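Fatty acid amide hydrolase (Candida albicans, PDB 6KVR) probably hydrolyses amides of monocarboxylic acids, including fatty acids, to the free carboxylate and ammonium, as a member of the amidase signature family. Local coordinates at residues K59-A64 against Q535-P540; D449-F454 against N488-P493; F79-L84 against S100-K105. One frame throughout, in Å; residues are numbered along the deposited sequence.

Interaction 1: residues K59-A64 against Q535-P540; sequences KDQFNA and QFVGAP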
loop_
_atom_site.group_PDB
_atom_site.type_symbol
_atom_site.label_atom_id
_atom_site.label_comp_id
_atom_site.label_asym_id
_atom_site.label_seq_id
_atom_site.Cartn_x
_atom_site.Cartn_y
_atom_site.Cartn_z
ATOM N N LYS A 59 -9.283 14.472 -42.303
ATOM C CA LYS A 59 -8.158 14.557 -43.237
ATOM C C LYS A 59 -7.506 15.928 -43.200
ATOM O O LYS A 59 -6.290 16.044 -43.375
ATOM C CB LYS A 59 -8.605 14.236 -44.663
ATOM C CG LYS A 59 -8.614 12.752 -44.989
ATOM C CD LYS A 59 -9.272 12.464 -46.338
ATOM C CE LYS A 59 -9.335 10.957 -46.596
ATOM N NZ LYS A 59 -10.741 10.439 -46.569
ATOM N N ASP A 60 -8.290 16.960 -42.922
ATOM C CA ASP A 60 -7.869 18.347 -42.984
ATOM C C ASP A 60 -7.179 18.836 -41.720
ATOM O O ASP A 60 -6.785 20.007 -41.666
ATOM C CB ASP A 60 -9.091 19.213 -43.259
ATOM C CG ASP A 60 -9.330 19.416 -44.737
ATOM O OD1 ASP A 60 -9.646 20.557 -45.137
ATOM O OD2 ASP A 60 -9.182 18.431 -45.502
ATOM N N GLN A 61 -7.033 17.986 -40.700
ATOM C CA GLN A 61 -6.460 18.414 -39.423
ATOM C C GLN A 61 -7.259 19.585 -38.855
ATOM O O GLN A 61 -6.700 20.562 -38.364
ATOM C CB GLN A 61 -4.981 18.776 -39.571
ATOM C CG GLN A 61 -4.165 17.640 -40.168
ATOM C CD GLN A 61 -2.666 17.907 -40.190
ATOM O OE1 GLN A 61 -2.018 18.018 -39.142
ATOM N NE2 GLN A 61 -2.102 17.994 -41.398
ATOM N N PHE A 62 -8.581 19.497 -38.979
ATOM C CA PHE A 62 -9.485 20.525 -38.482
ATOM C C PHE A 62 -9.243 20.783 -36.994
ATOM O O PHE A 62 -9.127 19.843 -36.205
ATOM C CB PHE A 62 -10.926 20.059 -38.744
ATOM C CG PHE A 62 -11.980 21.103 -38.495
ATOM C CD1 PHE A 62 -12.254 22.072 -39.441
ATOM C CD2 PHE A 62 -12.723 21.089 -37.323
ATOM C CE1 PHE A 62 -13.243 23.026 -39.217
ATOM C CE2 PHE A 62 -13.703 22.038 -37.090
ATOM C CZ PHE A 62 -13.965 23.010 -38.042
ATOM N N ASN A 63 -9.132 22.066 -36.616
ATOM C CA ASN A 63 -8.998 22.469 -35.213
ATOM C C ASN A 63 -10.396 22.813 -34.710
ATOM O O ASN A 63 -10.879 23.930 -34.919
ATOM C CB ASN A 63 -8.030 23.645 -35.070
ATOM C CG ASN A 63 -7.885 24.141 -33.624
ATOM O OD1 ASN A 63 -8.756 23.931 -32.774
ATOM N ND2 ASN A 63 -6.776 24.822 -33.351
ATOM N N ALA A 64 -11.050 21.853 -34.041
ATOM C CA ALA A 64 -12.428 22.080 -33.616
ATOM C C ALA A 64 -12.521 23.155 -32.540
ATOM O O ALA A 64 -13.522 23.874 -32.475
ATOM C CB ALA A 64 -13.064 20.779 -33.125
ATOM N N GLN A 535 1.984 16.808 -40.615
ATOM C CA GLN A 535 0.892 15.912 -40.240
ATOM C C GLN A 535 0.548 15.979 -38.748
ATOM O O GLN A 535 -0.209 15.134 -38.248
ATOM C CB GLN A 535 1.256 14.476 -40.637
ATOM C CG GLN A 535 1.166 14.176 -42.133
ATOM C CD GLN A 535 -0.251 14.297 -42.679
ATOM O OE1 GLN A 535 -0.610 15.293 -43.323
ATOM N NE2 GLN A 535 -1.063 13.270 -42.437
ATOM N N PHE A 536 1.090 16.954 -38.021
ATOM C CA PHE A 536 0.810 17.088 -36.597
ATOM C C PHE A 536 0.560 18.549 -36.230
ATOM O O PHE A 536 0.872 18.968 -35.112
ATOM C CB PHE A 536 1.962 16.527 -35.738
ATOM C CG PHE A 536 2.116 15.025 -35.803
ATOM C CD1 PHE A 536 1.366 14.198 -34.974
ATOM C CD2 PHE A 536 3.029 14.442 -36.673
ATOM C CE1 PHE A 536 1.505 12.816 -35.025
ATOM C CE2 PHE A 536 3.176 13.057 -36.734
ATOM C CZ PHE A 536 2.417 12.241 -35.905
ATOM N N VAL A 537 -0.030 19.322 -37.151
ATOM C CA VAL A 537 -0.019 20.783 -37.061
ATOM C C VAL A 537 -0.734 21.279 -35.810
ATOM O O VAL A 537 -1.904 20.952 -35.568
ATOM C CB VAL A 537 -0.677 21.399 -38.306
ATOM C CG1 VAL A 537 -0.664 22.919 -38.191
ATOM C CG2 VAL A 537 -0.002 20.917 -39.603
ATOM N N GLY A 538 -0.050 22.131 -35.039
ATOM C CA GLY A 538 -0.710 22.886 -33.999
ATOM C C GLY A 538 -1.107 22.092 -32.775
ATOM O O GLY A 538 -1.849 22.619 -31.933
ATOM N N ALA A 539 -0.627 20.850 -32.649
ATOM C CA ALA A 539 -0.956 20.011 -31.497
ATOM C C ALA A 539 -0.346 20.581 -30.222
ATOM O O ALA A 539 0.824 20.970 -30.212
ATOM C CB ALA A 539 -0.443 18.591 -31.706
ATOM N N PRO A 540 -1.091 20.601 -29.122
ATOM C CA PRO A 540 -0.534 21.122 -27.868
ATOM C C PRO A 540 0.592 20.244 -27.339
ATOM O O PRO A 540 0.648 19.037 -27.595
ATOM C CB PRO A 540 -1.735 21.119 -26.915
ATOM C CG PRO A 540 -2.696 20.154 -27.489
ATOM C CD PRO A 540 -2.490 20.158 -28.983
#
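The side-chain carbonyl oxygen of Gln-61 takes two hydrogen bonds, one from the backbone N-H of Val-537 and one from the side-chain amide of Asn-225. Val-537 N lies 3.1 Å from Gln-61 OE1, with an N-H...O angle of 161°. The donor stands 18° out of the plane of the acceptor carbonyl. At the other end of the amide, Gln-61 NE2 donates to the backbone oxygen of Ser-534, which helps to fix the flip of the group. Gln-61 is thus joined to the chain on both sides of Gln-535 and Phe-536. It follows helix 54-59 with positive phi, in a Schellman motif, and its side chain then reaches out extended beyond CG across to the segment 535-540. There the backbone enters a type II beta turn from Phe-536 to Ala-539, with Gly-538 at the position of positive phi, just ahead of strand 540-546. Val-537 CG2 packs beside the amide, 3.6 Å from Gln-61 OE1. On the Gln-535 side the two amide planes are turned 61° from each other, and Gln-61 NE2 lies 3.6 Å from Gln-535 OE1, with no hydrogen bond between them.

Interaction 2: residues D449-F454 against N488-P493; sequences DQYNDF and NILDFP
Tyr-451 points from helix 434-457 into the end of helix 482-490, where its CB meets Phe-492, its ring Leu-490 and its hydroxyl Pro-383. The CB rests against the far end of the Phe-492 ring, 3.8 Å from Phe-492 CZ. Beyond it the aromatic ring begins at CG, 3.6 Å from Leu-490 CD1. This methyl lies over one face of the tyrosine, 3.7 Å from the ring centroid and 19° off the normal, a CH-pi contact shifted toward the CD2 side; Leu-490 CD2 lies on the same side but outside the rim, 4.0 Å from Tyr-451 CD1. The hydroxyl at the tip passes beyond both residues and is hydrogen-bonded to the backbone oxygen of Pro-383. Leu-490 holds CG anti to its own carbonyl carbon (chi1 -60°), which turns CG toward the tyrosine, and chi2 near 180° then sets the methyls against its ring. Its CB in turn lies over a face of Phe-492, while the backbone N of Asn-452 is met at the edge of that ring, 4.0 Å from Phe-492 CZ. Helix 482-490 ends here at Asp-491 in a Schellman motif, packed against helix 434-457, beside Thr-385 of helix 385-397, just before the chain enters strand 494-499 of the central sheet.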
loop_
_atom_site.group_PDB
_atom_site.type_symbol
_atom_site.label_atom_id
_atom_site.label_comp_id
_atom_site.label_asym_id
_atom_site.label_seq_id
_atom_site.Cartn_x
_atom_site.Cartn_y
_atom_site.Cartn_z
ATOM N N ASP A 449 13.498 3.112 -4.484
ATOM C CA ASP A 449 14.483 3.655 -3.558
ATOM C C ASP A 449 15.547 4.440 -4.308
ATOM O O ASP A 449 15.948 5.525 -3.868
ATOM C CB ASP A 449 15.116 2.533 -2.730
ATOM C CG ASP A 449 14.211 2.069 -1.592
ATOM O OD1 ASP A 449 13.493 2.914 -1.014
ATOM O OD2 ASP A 449 14.208 0.857 -1.273
ATOM N N GLN A 450 16.000 3.920 -5.456
ATOM C CA GLN A 450 17.034 4.619 -6.210
ATOM C C GLN A 450 16.588 6.039 -6.540
ATOM O O GLN A 450 17.357 6.991 -6.377
ATOM C CB GLN A 450 17.381 3.841 -7.485
ATOM C CG GLN A 450 18.514 4.467 -8.284
ATOM C CD GLN A 450 18.964 3.625 -9.481
ATOM O OE1 GLN A 450 18.244 2.745 -9.959
ATOM N NE2 GLN A 450 20.172 3.887 -9.954
ATOM N N TYR A 451 15.329 6.204 -6.954
ATOM C CA TYR A 451 14.828 7.510 -7.368
ATOM C C TYR A 451 14.474 8.382 -6.175
ATOM O O TYR A 451 14.660 9.603 -6.215
ATOM C CB TYR A 451 13.598 7.343 -8.277
ATOM C CG TYR A 451 13.944 7.162 -9.728
ATOM C CD1 TYR A 451 14.515 5.982 -10.176
ATOM C CD2 TYR A 451 13.724 8.181 -10.646
ATOM C CE1 TYR A 451 14.858 5.820 -11.494
ATOM C CE2 TYR A 451 14.055 8.026 -11.975
ATOM C CZ TYR A 451 14.624 6.841 -12.392
ATOM O OH TYR A 451 14.952 6.666 -13.723
ATOM N N ASN A 452 13.921 7.783 -5.123
ATOM C CA ASN A 452 13.624 8.567 -3.934
ATOM C C ASN A 452 14.918 9.060 -3.295
ATOM O O ASN A 452 15.011 10.222 -2.892
ATOM C CB ASN A 452 12.779 7.731 -2.968
ATOM C CG ASN A 452 12.437 8.461 -1.671
ATOM O OD1 ASN A 452 11.796 9.518 -1.672
ATOM N ND2 ASN A 452 12.833 7.864 -0.549
ATOM N N ASP A 453 15.950 8.208 -3.266
ATOM C CA ASP A 453 17.243 8.616 -2.727
ATOM C C ASP A 453 17.859 9.734 -3.554
ATOM O O ASP A 453 18.596 10.569 -3.019
ATOM C CB ASP A 453 18.211 7.440 -2.710
ATOM C CG ASP A 453 17.877 6.419 -1.639
ATOM O OD1 ASP A 453 17.066 6.723 -0.735
ATOM O OD2 ASP A 453 18.440 5.305 -1.702
ATOM N N PHE A 454 17.607 9.737 -4.867
ATOM C CA PHE A 454 18.122 10.805 -5.714
ATOM C C PHE A 454 17.533 12.150 -5.310
ATOM O O PHE A 454 18.268 13.124 -5.121
ATOM C CB PHE A 454 17.824 10.521 -7.186
ATOM C CG PHE A 454 17.958 11.740 -8.074
ATOM C CD1 PHE A 454 19.210 12.245 -8.401
ATOM C CD2 PHE A 454 16.839 12.383 -8.562
ATOM C CE1 PHE A 454 19.349 13.365 -9.210
ATOM C CE2 PHE A 454 16.963 13.505 -9.384
ATOM C CZ PHE A 454 18.227 13.996 -9.708
ATOM N N ASN A 488 4.500 5.103 -13.252
ATOM C CA ASN A 488 3.604 4.095 -12.691
ATOM C C ASN A 488 4.369 3.064 -11.874
ATOM O O ASN A 488 3.919 2.671 -10.792
ATOM C CB ASN A 488 2.818 3.394 -13.792
ATOM C CG ASN A 488 1.867 4.334 -14.505
ATOM O OD1 ASN A 488 2.134 4.760 -15.622
ATOM N ND2 ASN A 488 0.771 4.684 -13.847
ATOM N N ILE A 489 5.524 2.611 -12.366
ATOM C CA ILE A 489 6.250 1.613 -11.589
ATOM C C ILE A 489 6.891 2.267 -10.365
ATOM O O ILE A 489 6.945 1.657 -9.299
ATOM C CB ILE A 489 7.271 0.840 -12.462
ATOM C CG1 ILE A 489 7.872 -0.311 -11.661
ATOM C CG2 ILE A 489 8.396 1.744 -12.977
ATOM C CD1 ILE A 489 8.873 -1.172 -12.449
ATOM N N LEU A 490 7.339 3.522 -10.473
ATOM C CA LEU A 490 7.833 4.227 -9.286
ATOM C C LEU A 490 6.704 4.684 -8.369
ATOM O O LEU A 490 6.949 4.904 -7.176
ATOM C CB LEU A 490 8.676 5.442 -9.685
ATOM C CG LEU A 490 9.935 5.188 -10.533
ATOM C CD1 LEU A 490 10.598 6.499 -10.991
ATOM C CD2 LEU A 490 10.938 4.310 -9.797
ATOM N N ASP A 491 5.481 4.820 -8.895
ATOM C CA ASP A 491 4.333 5.362 -8.155
ATOM C C ASP A 491 4.623 6.755 -7.579
ATOM O O ASP A 491 4.360 7.032 -6.405
ATOM C CB ASP A 491 3.869 4.423 -7.043
ATOM C CG ASP A 491 2.499 4.824 -6.469
ATOM O OD1 ASP A 491 2.158 4.383 -5.338
ATOM O OD2 ASP A 491 1.763 5.608 -7.123
ATOM N N PHE A 492 5.148 7.643 -8.421
ATOM C CA PHE A 492 5.329 9.032 -7.998
ATOM C C PHE A 492 4.143 9.870 -8.460
ATOM O O PHE A 492 3.685 9.718 -9.600
ATOM C CB PHE A 492 6.616 9.640 -8.584
ATOM C CG PHE A 492 7.908 9.182 -7.911
ATOM C CD1 PHE A 492 7.940 8.079 -7.078
ATOM C CD2 PHE A 492 9.094 9.886 -8.120
ATOM C CE1 PHE A 492 9.127 7.660 -6.468
ATOM C CE2 PHE A 492 10.285 9.487 -7.506
ATOM C CZ PHE A 492 10.298 8.364 -6.675
ATOM N N PRO A 493 3.596 10.774 -7.643
ATOM C CA PRO A 493 2.504 11.626 -8.134
ATOM C C PRO A 493 3.025 12.547 -9.235
ATOM O O PRO A 493 4.094 13.156 -9.101
ATOM C CB PRO A 493 2.061 12.398 -6.886
ATOM C CG PRO A 493 3.275 12.425 -6.009
ATOM C CD PRO A 493 4.056 11.164 -6.299
#

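Interaction 3: residues F79-L84 against S100-K105; sequences FAITDL and SVEVFK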
loop_
_atom_site.group_PDB
_atom_site.type_symbol
_atom_site.label_atom_id
_atom_site.label_comp_id
_atom_site.label_asym_id
_atom_site.label_seq_id
_atom_site.Cartn_x
_atom_site.Cartn_y
_atom_site.Cartn_z
ATOM N N PHE A 79 -20.577 30.841 -23.202
ATOM C CA PHE A 79 -19.122 30.977 -23.150
ATOM C C PHE A 79 -18.682 31.527 -21.802
ATOM O O PHE A 79 -17.661 31.096 -21.245
ATOM C CB PHE A 79 -18.616 31.883 -24.273
ATOM C CG PHE A 79 -18.405 31.175 -25.585
ATOM C CD1 PHE A 79 -17.523 30.100 -25.682
ATOM C CD2 PHE A 79 -19.080 31.590 -26.728
ATOM C CE1 PHE A 79 -17.330 29.436 -26.895
ATOM C CE2 PHE A 79 -18.895 30.933 -27.941
ATOM C CZ PHE A 79 -18.015 29.855 -28.023
ATOM N N ALA A 80 -19.437 32.488 -21.268
ATOM C CA ALA A 80 -19.079 33.082 -19.989
ATOM C C ALA A 80 -19.145 32.046 -18.879
ATOM O O ALA A 80 -18.288 32.019 -17.989
ATOM C CB ALA A 80 -20.002 34.261 -19.680
ATOM N N ILE A 81 -20.147 31.171 -18.930
ATOM C CA ILE A 81 -20.267 30.121 -17.927
ATOM C C ILE A 81 -19.165 29.077 -18.109
ATOM O O ILE A 81 -18.396 28.800 -17.178
ATOM C CB ILE A 81 -21.669 29.491 -17.987
ATOM C CG1 ILE A 81 -22.690 30.453 -17.377
ATOM C CG2 ILE A 81 -21.690 28.136 -17.265
ATOM C CD1 ILE A 81 -24.122 29.990 -17.503
ATOM N N THR A 82 -19.050 28.512 -19.322
ATOM C CA THR A 82 -18.179 27.368 -19.566
ATOM C C THR A 82 -16.700 27.727 -19.620
ATOM O O THR A 82 -15.874 26.818 -19.715
ATOM C CB THR A 82 -18.563 26.636 -20.863
ATOM O OG1 THR A 82 -18.518 27.530 -21.984
ATOM C CG2 THR A 82 -19.945 26.055 -20.750
ATOM N N ASP A 83 -16.329 29.003 -19.542
ATOM C CA ASP A 83 -14.921 29.371 -19.451
ATOM C C ASP A 83 -14.582 29.970 -18.089
ATOM O O ASP A 83 -13.679 30.799 -17.963
ATOM C CB ASP A 83 -14.528 30.311 -20.590
ATOM C CG ASP A 83 -14.419 29.581 -21.933
ATOM O OD1 ASP A 83 -14.095 28.368 -21.919
ATOM O OD2 ASP A 83 -14.647 30.205 -23.001
ATOM N N LEU A 84 -15.296 29.544 -17.062
ATOM C CA LEU A 84 -14.908 29.795 -15.685
ATOM C C LEU A 84 -14.363 28.496 -15.098
ATOM O O LEU A 84 -14.836 27.410 -15.443
ATOM C CB LEU A 84 -16.112 30.248 -14.862
ATOM C CG LEU A 84 -16.616 31.682 -14.825
ATOM C CD1 LEU A 84 -17.857 31.717 -13.926
ATOM C CD2 LEU A 84 -15.545 32.677 -14.399
ATOM N N SER A 100 -27.929 26.188 -10.875
ATOM C CA SER A 100 -27.285 24.966 -11.342
ATOM C C SER A 100 -27.788 24.605 -12.724
ATOM O O SER A 100 -27.013 24.157 -13.578
ATOM C CB SER A 100 -27.531 23.815 -10.366
ATOM O OG SER A 100 -26.791 24.017 -9.192
ATOM N N VAL A 101 -29.081 24.827 -12.965
ATOM C CA VAL A 101 -29.683 24.492 -14.250
ATOM C C VAL A 101 -28.982 25.233 -15.387
ATOM O O VAL A 101 -28.580 24.631 -16.391
ATOM C CB VAL A 101 -31.187 24.798 -14.219
ATOM C CG1 VAL A 101 -31.763 24.745 -15.631
ATOM C CG2 VAL A 101 -31.901 23.816 -13.282
ATOM N N GLU A 102 -28.825 26.551 -15.251
ATOM C CA GLU A 102 -28.201 27.319 -16.318
ATOM C C GLU A 102 -26.743 26.899 -16.523
ATOM O O GLU A 102 -26.273 26.805 -17.664
ATOM C CB GLU A 102 -28.361 28.809 -16.009
ATOM C CG GLU A 102 -27.185 29.504 -15.387
ATOM C CD GLU A 102 -27.495 30.962 -15.058
ATOM O OE1 GLU A 102 -27.767 31.758 -15.996
ATOM O OE2 GLU A 102 -27.493 31.301 -13.855
ATOM N N VAL A 103 -26.028 26.584 -15.439
ATOM C CA VAL A 103 -24.652 26.118 -15.581
ATOM C C VAL A 103 -24.616 24.770 -16.292
ATOM O O VAL A 103 -23.757 24.528 -17.148
ATOM C CB VAL A 103 -23.964 26.068 -14.208
ATOM C CG1 VAL A 103 -22.694 25.206 -14.265
ATOM C CG2 VAL A 103 -23.636 27.481 -13.746
ATOM N N PHE A 104 -25.578 23.891 -15.993
ATOM C CA PHE A 104 -25.625 22.589 -16.648
ATOM C C PHE A 104 -25.899 22.710 -18.144
ATOM O O PHE A 104 -25.266 22.023 -18.957
ATOM C CB PHE A 104 -26.689 21.713 -16.000
ATOM C CG PHE A 104 -26.871 20.400 -16.697
ATOM C CD1 PHE A 104 -25.932 19.391 -16.550
ATOM C CD2 PHE A 104 -27.950 20.193 -17.533
ATOM C CE1 PHE A 104 -26.097 18.196 -17.200
ATOM C CE2 PHE A 104 -28.118 19.001 -18.187
ATOM C CZ PHE A 104 -27.192 18.000 -18.032
ATOM N N LYS A 105 -26.863 23.552 -18.523
ATOM C CA LYS A 105 -27.280 23.633 -19.922
ATOM C C LYS A 105 -26.150 24.134 -20.814
ATOM O O LYS A 105 -26.038 23.719 -21.976
ATOM C CB LYS A 105 -28.500 24.543 -20.054
ATOM C CG LYS A 105 -29.687 24.139 -19.195
ATOM C CD LYS A 105 -30.979 24.781 -19.680
ATOM C CE LYS A 105 -32.073 23.756 -19.884
ATOM N NZ LYS A 105 -31.852 23.014 -21.160
#
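Ile-81 reaches from helix 76-82 to the first turn of helix 100-118, and its two branches meet different neighbours there. The CG2 methyl sits close against the backbone, 4.0 Å from Val-103 CA, and beside the valine's own CG2 methyl, 4.1 Å away from Ile-81 CG2. The Val-103 side is the enclosed one, with Ala-106 of helix 100-118 and Leu-89 of helix 86-94 also packed on Ile-81. CG1 lies anti to the carbonyl carbon (chi1 -74°) and the chain runs on extended, so that the terminal methyl goes the other way, toward Glu-102. This side is nearer solvent, the neighbour being a partly exposed glutamate, though the touch is no longer. Ile-81 CD1 lies 3.8 Å from Glu-102 CG and crosses the aliphatic stem at about a right angle. No hydrogen bond joins the two segments; the touches are van der Waals contacts, with Ile-81 CD1 also 3.8 Å from Glu-102 O. Past the end of helix 76-82, Asp-83 forms salt bridges with Arg-110 and Arg-301. The pattern is that of helix-helix packing through aliphatic side chains, here joining two helices of the N-terminal part of an amidase signature enzyme, away from the predicted catalytic residues.

Overall arrangement
Interaction 1 closes a loop of 470 residues, and both other contacts lie inside it: interaction 3 closes first, near the N-terminal end, and interaction 2 opens later. The centres of interactions 2 and 3 are 40 Å apart, on opposite sides of the chain's centre; those of 1 and 3 are 27 Å apart, those of 1 and 2 35 Å, and none touches another. Interactions 1 and 2 both run into neighbouring strands of the central mixed sheet, 540-546 and 494-499, while interaction 3 joins helices outside it. Interaction 1 thus ties the N-terminal region to the loop leading into the last strand of the chain, and interaction 2 also reaches the second subunit through Asp-449 and Asn-452.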